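Tumor necrosis factor ligand superfamily member 13 (Mus musculus, PDB 1U5Y) acts as a secreted homotrimeric cytokine (APRIL) that binds the receptors TACI and BCMA and plays a role in regulating tumour cell growth. Local coordinates at residues A[9-14]-A[27-32]; A[15-20]-A[120-125]; A[61-66]-A[124-129]. All coordinates share one frame; numbering follows the deposited sequence.

Contact 1 (A[9-14]-A[27-32]); sequences HLVPVN and MWQPVL
Val11 and Gln29 form an antiparallel hydrogen-bonded pair: Val11 N donates to Gln29 O (3.0 Å) and Gln29 N to Val11 O (2.9 Å). Gln29, on the same face of the sheet as Val11, extends its amide across to the next residue of the partner strand, Pro12. With CG wedged between backbone N and carbonyl carbon (chi1 53°) and the chain extended beyond, Gln29 NE2 reaches Pro12 O at 3.1 Å. That bond leaves in the plane of the amide but meets the carbonyl from 43° above its plane. Val11 CG2 meets Val31 CG1 (3.6 Å), the two valines crossing at about a right angle. Opposite His9 the partner strand puts two residues, Val31 and Leu32, where one would be regular: a classic beta bulge. Val31 CG2 lies at the edge of the His9 ring, 3.7 Å from its CD2. Trp28 turns the edge of its indole to the partner strand: CE3 lies 3.4 Å from Val11 C, and Leu10 CB touches CE3 at 3.8 Å. Further out, Tyr56 OH bonds to His9 ND1, and the imidazole meets Phe134 and Phe107 of the second subunit, so this end of the hairpin reaches the trimer interface. The hairpin of strands 7-16 and 24-34 lies in the jelly-roll sheet, where Leu10 bonds through its backbone to Leu135 of strand 134-139 and its side chain packs on Phe137.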
loop_
_atom_site.group_PDB
_atom_site.type_symbol
_atom_site.label_atom_id
_atom_site.label_comp_id
_atom_site.label_asym_id
_atom_site.label_seq_id
_atom_site.Cartn_x
_atom_site.Cartn_y
_atom_site.Cartn_z
ATOM N N HIS A 9 0.411 15.416 -1.337
ATOM C CA HIS A 9 -0.449 14.458 -1.991
ATOM C C HIS A 9 -0.877 15.086 -3.283
ATOM O O HIS A 9 -1.378 16.202 -3.293
ATOM C CB HIS A 9 -1.652 14.116 -1.118
ATOM C CG HIS A 9 -2.565 13.079 -1.703
ATOM N ND1 HIS A 9 -2.485 11.742 -1.373
ATOM C CD2 HIS A 9 -3.602 13.188 -2.569
ATOM C CE1 HIS A 9 -3.425 11.073 -2.019
ATOM N NE2 HIS A 9 -4.130 11.930 -2.735
ATOM N N LEU A 10 -0.695 14.337 -4.367
ATOM C CA LEU A 10 -0.906 14.838 -5.722
ATOM C C LEU A 10 -1.952 13.980 -6.440
ATOM O O LEU A 10 -2.066 12.768 -6.205
ATOM C CB LEU A 10 0.400 14.845 -6.524
ATOM C CG LEU A 10 1.652 15.510 -5.928
ATOM C CD1 LEU A 10 2.923 14.878 -6.499
ATOM C CD2 LEU A 10 1.676 16.993 -6.176
ATOM N N VAL A 11 -2.731 14.629 -7.293
ATOM C CA VAL A 11 -3.728 13.962 -8.114
ATOM C C VAL A 11 -3.594 14.449 -9.558
ATOM O O VAL A 11 -3.005 15.496 -9.792
ATOM C CB VAL A 11 -5.141 14.258 -7.613
ATOM C CG1 VAL A 11 -5.345 13.677 -6.241
ATOM C CG2 VAL A 11 -5.448 15.758 -7.640
ATOM N N PRO A 12 -4.140 13.714 -10.523
ATOM C CA PRO A 12 -3.958 14.059 -11.939
ATOM C C PRO A 12 -4.681 15.329 -12.378
ATOM O O PRO A 12 -5.771 15.612 -11.876
ATOM C CB PRO A 12 -4.573 12.857 -12.667
ATOM C CG PRO A 12 -4.634 11.794 -11.648
ATOM C CD PRO A 12 -4.934 12.487 -10.376
ATOM N N VAL A 13 -4.076 16.082 -13.294
ATOM C CA VAL A 13 -4.811 17.065 -14.073
ATOM C C VAL A 13 -5.040 16.487 -15.483
ATOM O O VAL A 13 -6.160 16.542 -15.981
ATOM C CB VAL A 13 -4.156 18.506 -14.074
ATOM C CG1 VAL A 13 -2.650 18.473 -14.328
ATOM C CG2 VAL A 13 -4.842 19.431 -15.100
ATOM N N ASN A 14 -4.001 15.927 -16.110
ATOM C CA ASN A 14 -4.137 15.185 -17.399
ATOM C C ASN A 14 -2.977 14.204 -17.655
ATOM O O ASN A 14 -1.999 14.173 -16.897
ATOM C CB ASN A 14 -4.343 16.116 -18.612
ATOM C CG ASN A 14 -3.441 17.338 -18.591
ATOM O OD1 ASN A 14 -2.252 17.241 -18.315
ATOM N ND2 ASN A 14 -4.018 18.506 -18.889
ATOM N N MET A 27 0.400 14.555 -15.524
ATOM C CA MET A 27 0.641 15.929 -15.106
ATOM C C MET A 27 -0.029 16.084 -13.754
ATOM O O MET A 27 -1.246 16.024 -13.681
ATOM C CB MET A 27 0.017 16.911 -16.094
ATOM C CG MET A 27 0.796 17.080 -17.390
ATOM S SD MET A 27 2.216 18.187 -17.227
ATOM C CE MET A 27 1.431 19.797 -16.843
ATOM N N TRP A 28 0.753 16.262 -12.692
ATOM C CA TRP A 28 0.206 16.308 -11.324
ATOM C C TRP A 28 -0.183 17.697 -10.809
ATOM O O TRP A 28 0.383 18.708 -11.221
ATOM C CB TRP A 28 1.208 15.710 -10.354
ATOM C CG TRP A 28 1.543 14.293 -10.640
ATOM C CD1 TRP A 28 2.671 13.828 -11.237
ATOM C CD2 TRP A 28 0.754 13.143 -10.329
ATOM N NE1 TRP A 28 2.631 12.459 -11.316
ATOM C CE2 TRP A 28 1.464 12.014 -10.763
ATOM C CE3 TRP A 28 -0.497 12.953 -9.733
ATOM C CZ2 TRP A 28 0.976 10.717 -10.618
ATOM C CZ3 TRP A 28 -0.979 11.677 -9.586
ATOM C CH2 TRP A 28 -0.248 10.571 -10.031
ATOM N N GLN A 29 -1.165 17.724 -9.908
ATOM C CA GLN A 29 -1.521 18.926 -9.133
ATOM C C GLN A 29 -1.611 18.622 -7.620
ATOM O O GLN A 29 -2.200 17.617 -7.219
ATOM C CB GLN A 29 -2.854 19.536 -9.605
ATOM C CG GLN A 29 -4.009 18.529 -9.638
ATOM C CD GLN A 29 -5.352 19.159 -9.956
ATOM O OE1 GLN A 29 -5.629 20.294 -9.561
ATOM N NE2 GLN A 29 -6.188 18.425 -10.687
ATOM N N PRO A 30 -1.074 19.511 -6.787
ATOM C CA PRO A 30 -1.091 19.309 -5.332
ATOM C C PRO A 30 -2.478 19.551 -4.742
ATOM O O PRO A 30 -3.040 20.568 -5.066
ATOM C CB PRO A 30 -0.122 20.379 -4.828
ATOM C CG PRO A 30 -0.239 21.509 -5.870
ATOM C CD PRO A 30 -0.453 20.797 -7.167
ATOM N N VAL A 31 -3.023 18.643 -3.930
ATOM C CA VAL A 31 -4.268 18.931 -3.177
ATOM C C VAL A 31 -4.050 19.064 -1.644
ATOM O O VAL A 31 -4.907 19.589 -0.937
ATOM C CB VAL A 31 -5.430 17.928 -3.494
ATOM C CG1 VAL A 31 -5.944 18.133 -4.930
ATOM C CG2 VAL A 31 -5.028 16.496 -3.273
ATOM N N LEU A 32 -2.888 18.623 -1.170
ATOM C CA LEU A 32 -2.429 18.820 0.206
ATOM C C LEU A 32 -0.907 19.026 0.248
ATOM O O LEU A 32 -0.131 18.285 -0.373
ATOM C CB LEU A 32 -2.771 17.599 1.079
ATOM C CG LEU A 32 -2.381 17.679 2.562
ATOM C CD1 LEU A 32 -3.128 18.822 3.248
ATOM C CD2 LEU A 32 -2.611 16.372 3.306
#

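Contact 2 (A[15-20]-A[120-125]); sequences ITSKAD and PRANAK
Ser17, near the end of strand 7-16, takes a hydrogen bond from Asn123 N in segment 120-125, part of the loop between strands 114-119 and 134-139, tying the end of this strand to that loop at one end of the jelly-roll fold of the TNF homology domain. The bond from Asn123 N to Ser17 OG is short, 2.8 Å, and nearly straight, 170° at the hydrogen. Its geometry depends on an unusual serine conformation: chi1 is -120°, so OG nearly eclipses the hydrogen on CA instead of settling in a staggered position. Hydrogen bonds with Val23 O and Thr24 OG1 further fix the hydroxyl, giving it three hydrogen-bond partners. Thr24 OG1 also bonds to Arg121 O and Ala124 N, so one hydroxyl bridges the serine and the loop. Asn123 adopts a left-handed helical backbone that turns the chain sharply here. CB leads away from Ser17, but CG lies anti to the carbonyl carbon and beside the backbone N, which brings the amide end back toward the serine. Asn123 OD1 then sits 3.4 Å from Ser17 CB, a van der Waals contact beside the main bond. Ile15 also has a first torsion away from a staggered value, CG1 nearly eclipsing the backbone N (chi1 -18°). Beyond it the chain is extended, carrying the terminal methyl toward the loop, where the side chain packs on Leu126 and Leu128. Within this contact that methyl, Ile15 CD1, meets Ala124 O at 4.0 Å.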
loop_
_atom_site.group_PDB
_atom_site.type_symbol
_atom_site.label_atom_id
_atom_site.label_comp_id
_atom_site.label_asym_id
_atom_site.label_seq_id
_atom_site.Cartn_x
_atom_site.Cartn_y
_atom_site.Cartn_z
ATOM N N ILE A 15 -3.112 13.392 -18.703
ATOM C CA ILE A 15 -2.120 12.369 -19.065
ATOM C C ILE A 15 -1.417 12.750 -20.366
ATOM O O ILE A 15 -2.056 13.259 -21.293
ATOM C CB ILE A 15 -2.757 10.959 -19.274
ATOM C CG1 ILE A 15 -4.154 10.805 -18.662
ATOM C CG2 ILE A 15 -1.884 9.917 -18.681
ATOM C CD1 ILE A 15 -4.919 9.604 -19.267
ATOM N N THR A 16 -0.116 12.460 -20.443
ATOM C CA THR A 16 0.689 12.758 -21.635
ATOM C C THR A 16 1.424 11.532 -22.175
ATOM O O THR A 16 1.708 10.581 -21.445
ATOM C CB THR A 16 1.706 13.884 -21.336
ATOM O OG1 THR A 16 2.245 13.735 -20.016
ATOM C CG2 THR A 16 1.005 15.247 -21.296
ATOM N N SER A 17 1.720 11.574 -23.466
ATOM C CA SER A 17 2.358 10.469 -24.168
ATOM C C SER A 17 3.053 11.021 -25.405
ATOM O O SER A 17 2.382 11.333 -26.381
ATOM C CB SER A 17 1.303 9.441 -24.598
ATOM O OG SER A 17 1.552 8.171 -24.035
ATOM N N LYS A 18 4.382 11.150 -25.360
ATOM C CA LYS A 18 5.157 11.672 -26.496
ATOM C C LYS A 18 5.011 10.769 -27.715
ATOM O O LYS A 18 4.734 9.573 -27.576
ATOM C CB LYS A 18 6.636 11.819 -26.127
ATOM N N ALA A 19 5.220 11.356 -28.897
ATOM C CA ALA A 19 5.004 10.692 -30.190
ATOM C C ALA A 19 5.464 9.231 -30.253
ATOM O O ALA A 19 4.643 8.324 -30.099
ATOM C CB ALA A 19 5.655 11.513 -31.331
ATOM N N ASP A 20 6.761 9.000 -30.461
ATOM C CA ASP A 20 7.277 7.642 -30.697
ATOM C C ASP A 20 7.939 7.048 -29.457
ATOM O O ASP A 20 8.831 6.198 -29.550
ATOM C CB ASP A 20 8.234 7.634 -31.899
ATOM C CG ASP A 20 7.510 7.854 -33.220
ATOM O OD1 ASP A 20 6.324 7.476 -33.312
ATOM O OD2 ASP A 20 8.038 8.392 -34.222
ATOM N N PRO A 120 4.767 2.252 -18.681
ATOM C CA PRO A 120 5.543 1.975 -19.888
ATOM C C PRO A 120 4.707 1.414 -21.059
ATOM O O PRO A 120 5.140 0.454 -21.680
ATOM C CB PRO A 120 6.606 0.964 -19.397
ATOM C CG PRO A 120 5.920 0.209 -18.298
ATOM C CD PRO A 120 4.864 1.131 -17.719
ATOM N N ARG A 121 3.545 2.004 -21.346
ATOM C CA ARG A 121 2.891 1.876 -22.666
ATOM C C ARG A 121 2.477 3.264 -23.167
ATOM O O ARG A 121 2.199 4.174 -22.378
ATOM C CB ARG A 121 1.647 0.958 -22.622
ATOM C CG ARG A 121 1.716 -0.249 -21.661
ATOM C CD ARG A 121 1.498 -1.626 -22.330
ATOM N NE ARG A 121 1.947 -2.734 -21.475
ATOM C CZ ARG A 121 1.899 -4.032 -21.804
ATOM N NH1 ARG A 121 1.413 -4.425 -22.983
ATOM N NH2 ARG A 121 2.337 -4.951 -20.945
ATOM N N ALA A 122 2.425 3.419 -24.479
ATOM C CA ALA A 122 1.911 4.634 -25.091
ATOM C C ALA A 122 0.393 4.739 -24.887
ATOM O O ALA A 122 -0.320 3.740 -24.955
ATOM C CB ALA A 122 2.251 4.671 -26.600
ATOM N N ASN A 123 -0.095 5.955 -24.672
ATOM C CA ASN A 123 -1.541 6.236 -24.623
ATOM C C ASN A 123 -2.287 5.309 -23.690
ATOM O O ASN A 123 -3.341 4.779 -24.033
ATOM C CB ASN A 123 -2.155 6.157 -26.032
ATOM C CG ASN A 123 -1.499 7.118 -26.980
ATOM O OD1 ASN A 123 -1.199 8.262 -26.601
ATOM N ND2 ASN A 123 -1.276 6.667 -28.236
ATOM N N ALA A 124 -1.695 5.097 -22.527
ATOM C CA ALA A 124 -2.259 4.244 -21.513
ATOM C C ALA A 124 -3.535 4.892 -20.999
ATOM O O ALA A 124 -3.585 6.102 -20.788
ATOM C CB ALA A 124 -1.267 4.057 -20.378
ATOM N N LYS A 125 -4.548 4.057 -20.793
ATOM C CA LYS A 125 -5.885 4.474 -20.393
ATOM C C LYS A 125 -5.958 4.615 -18.890
ATOM O O LYS A 125 -6.468 3.744 -18.192
ATOM C CB LYS A 125 -6.916 3.438 -20.873
ATOM C CG LYS A 125 -6.798 3.096 -22.354
ATOM C CD LYS A 125 -8.092 2.538 -22.929
ATOM C CE LYS A 125 -8.094 2.633 -24.436
ATOM N NZ LYS A 125 -8.229 4.044 -24.921
#

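Contact 3 (A[61-66]-A[124-129]); sequences FHDVTF and AKLSLS
Lys125 is gripped through its backbone by two neighbouring residues of segment 61-66. His62 N donates to Lys125 O at 2.9 Å. Lys125 N in turn donates to Asp63 OD1, also at 2.9 Å and nearly straight (175°), meeting the carboxylate from 35° above its plane. Both backbone polar atoms of Lys125, its N and its O, are thereby satisfied, and the residue is held at the centre of an inverse gamma turn, closed by a weak bond from Leu126 N to Ala124 O. Followed outward, the lysine side chain starts with Lys125 CB, which lies 4.1 Å from His62 CB and also rests near the Asp63 carboxylate. Lys125 CG, set anti to the carbonyl carbon, crosses that carboxylate at a slant, 3.6 Å from Asp63 OD1. Lys125 CD passes His62 O at 4.1 Å. Beyond it the Lys125 chain bends at its last torsion (chi4 -71°), and Lys125 NZ ends 6.4 Å from Asp63 OD1, too far for a salt bridge with it. Of the side chain, it is the aliphatic stem and not the ammonium group that meets segment 61-66. Deeper in, Leu126 CD2 presses tightly against the ring of Phe61, 3.3 Å from CE2, approaching obliquely, while Asp63 OD2 lies in plane at the ring edge. The His62 ring meets Tyr98 edge-to-face and bonds through ND1 to Ala97 O. Val64 O reaches Arg96 of the third subunit. Ser127 OG accepts a bond from Ser129 N, an ST turn. Phe61 and Leu126 form a single beta bridge, so strand-like pairing, continued by a backbone bond between Ser127 and Leu60, joins the end of strand 51-61 to the loop before strand 134-139 at one end of the TNF jelly roll.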
loop_
_atom_site.group_PDB
_atom_site.type_symbol
_atom_site.label_atom_id
_atom_site.label_comp_id
_atom_site.label_asym_id
_atom_site.label_seq_id
_atom_site.Cartn_x
_atom_site.Cartn_y
_atom_site.Cartn_z
ATOM N N PHE A 61 -6.113 1.703 -13.693
ATOM C CA PHE A 61 -5.977 1.369 -15.114
ATOM C C PHE A 61 -7.286 0.895 -15.713
ATOM O O PHE A 61 -8.028 0.161 -15.067
ATOM C CB PHE A 61 -4.946 0.253 -15.280
ATOM C CG PHE A 61 -3.572 0.652 -14.884
ATOM C CD1 PHE A 61 -3.128 0.451 -13.591
ATOM C CD2 PHE A 61 -2.722 1.261 -15.804
ATOM C CE1 PHE A 61 -1.845 0.824 -13.221
ATOM C CE2 PHE A 61 -1.445 1.645 -15.436
ATOM C CZ PHE A 61 -1.002 1.418 -14.142
ATOM N N HIS A 62 -7.545 1.318 -16.948
ATOM C CA HIS A 62 -8.678 0.848 -17.750
ATOM C C HIS A 62 -8.227 0.140 -19.051
ATOM O O HIS A 62 -9.043 -0.070 -19.940
ATOM C CB HIS A 62 -9.602 2.027 -18.115
ATOM C CG HIS A 62 -10.243 2.705 -16.937
ATOM N ND1 HIS A 62 -10.787 2.011 -15.876
ATOM C CD2 HIS A 62 -10.453 4.018 -16.672
ATOM C CE1 HIS A 62 -11.288 2.868 -15.001
ATOM N NE2 HIS A 62 -11.098 4.092 -15.460
ATOM N N ASP A 63 -6.951 -0.235 -19.166
ATOM C CA ASP A 63 -6.440 -0.879 -20.389
ATOM C C ASP A 63 -6.831 -2.350 -20.427
ATOM O O ASP A 63 -7.090 -2.950 -19.394
ATOM C CB ASP A 63 -4.919 -0.796 -20.490
ATOM C CG ASP A 63 -4.372 0.586 -20.156
ATOM O OD1 ASP A 63 -3.909 1.255 -21.113
ATOM O OD2 ASP A 63 -4.349 1.075 -18.984
ATOM N N VAL A 64 -6.880 -2.927 -21.622
ATOM C CA VAL A 64 -7.198 -4.345 -21.778
ATOM C C VAL A 64 -5.946 -5.230 -21.916
ATOM O O VAL A 64 -6.051 -6.449 -21.833
ATOM C CB VAL A 64 -8.153 -4.556 -23.001
ATOM N N THR A 65 -4.772 -4.620 -22.115
ATOM C CA THR A 65 -3.532 -5.365 -22.395
ATOM C C THR A 65 -2.985 -6.142 -21.199
ATOM O O THR A 65 -2.929 -5.619 -20.083
ATOM C CB THR A 65 -2.399 -4.436 -22.929
ATOM O OG1 THR A 65 -2.573 -3.104 -22.435
ATOM C CG2 THR A 65 -2.441 -4.298 -24.466
ATOM N N PHE A 66 -2.562 -7.376 -21.490
ATOM C CA PHE A 66 -1.986 -8.361 -20.546
ATOM C C PHE A 66 -1.636 -7.846 -19.151
ATOM O O PHE A 66 -2.161 -8.363 -18.158
ATOM C CB PHE A 66 -0.745 -9.061 -21.159
ATOM C CG PHE A 66 -0.958 -9.530 -22.561
ATOM C CD1 PHE A 66 -0.546 -8.747 -23.638
ATOM C CD2 PHE A 66 -1.634 -10.714 -22.810
ATOM C CE1 PHE A 66 -0.795 -9.146 -24.949
ATOM C CE2 PHE A 66 -1.881 -11.137 -24.123
ATOM C CZ PHE A 66 -1.457 -10.352 -25.197
ATOM N N ALA A 124 -1.695 5.097 -22.527
ATOM C CA ALA A 124 -2.259 4.244 -21.513
ATOM C C ALA A 124 -3.535 4.892 -20.999
ATOM O O ALA A 124 -3.585 6.102 -20.788
ATOM C CB ALA A 124 -1.267 4.057 -20.378
ATOM N N LYS A 125 -4.548 4.057 -20.793
ATOM C CA LYS A 125 -5.885 4.474 -20.393
ATOM C C LYS A 125 -5.958 4.615 -18.890
ATOM O O LYS A 125 -6.468 3.744 -18.192
ATOM C CB LYS A 125 -6.916 3.438 -20.873
ATOM C CG LYS A 125 -6.798 3.096 -22.354
ATOM C CD LYS A 125 -8.092 2.538 -22.929
ATOM C CE LYS A 125 -8.094 2.633 -24.436
ATOM N NZ LYS A 125 -8.229 4.044 -24.921
ATOM N N LEU A 126 -5.448 5.726 -18.387
ATOM C CA LEU A 126 -5.283 5.907 -16.942
ATOM C C LEU A 126 -6.422 6.772 -16.448
ATOM O O LEU A 126 -6.803 7.706 -17.130
ATOM C CB LEU A 126 -3.959 6.594 -16.647
ATOM C CG LEU A 126 -2.722 5.906 -17.202
ATOM C CD1 LEU A 126 -1.466 6.710 -16.846
ATOM C CD2 LEU A 126 -2.631 4.463 -16.681
ATOM N N SER A 127 -6.964 6.468 -15.273
ATOM C CA SER A 127 -8.039 7.291 -14.727
ATOM C C SER A 127 -7.445 8.589 -14.178
ATOM O O SER A 127 -6.367 8.589 -13.596
ATOM C CB SER A 127 -8.788 6.551 -13.626
ATOM O OG SER A 127 -9.833 7.349 -13.105
ATOM N N LEU A 128 -8.155 9.683 -14.393
ATOM C CA LEU A 128 -7.813 10.989 -13.831
ATOM C C LEU A 128 -8.504 11.217 -12.493
ATOM O O LEU A 128 -8.261 12.232 -11.830
ATOM C CB LEU A 128 -8.234 12.115 -14.795
ATOM C CG LEU A 128 -7.566 12.048 -16.167
ATOM C CD1 LEU A 128 -8.132 13.085 -17.138
ATOM C CD2 LEU A 128 -6.061 12.223 -16.017
ATOM N N SER A 129 -9.389 10.292 -12.127
ATOM C CA SER A 129 -10.101 10.356 -10.853
ATOM C C SER A 129 -9.113 10.517 -9.708
ATOM O O SER A 129 -8.220 9.701 -9.544
ATOM C CB SER A 129 -10.922 9.099 -10.626
ATOM O OG SER A 129 -11.265 9.000 -9.266
#

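Along the chain the segments run 9-14, 15-20, 27-32, 61-66, 120-125 and 124-129, so contacts 1 and 2 interleave, while contact 3 opens after contact 1 has closed. Contacts 1 and 2 both draw on strand 7-16, with centres about 18 Å apart. Contacts 2 and 3, about 11 Å apart, share Ala124 and Lys125 and touch through Ile15 CD1, 3.4 Å from Leu126 O. Contacts 1 and 3, about 18 Å apart, meet where Leu128 packs on Pro12 and Asn14. The loop between strands 114-119 and 134-139 thus fastens to both the N-terminal strand and the loop 61-66 of one TNF homology domain.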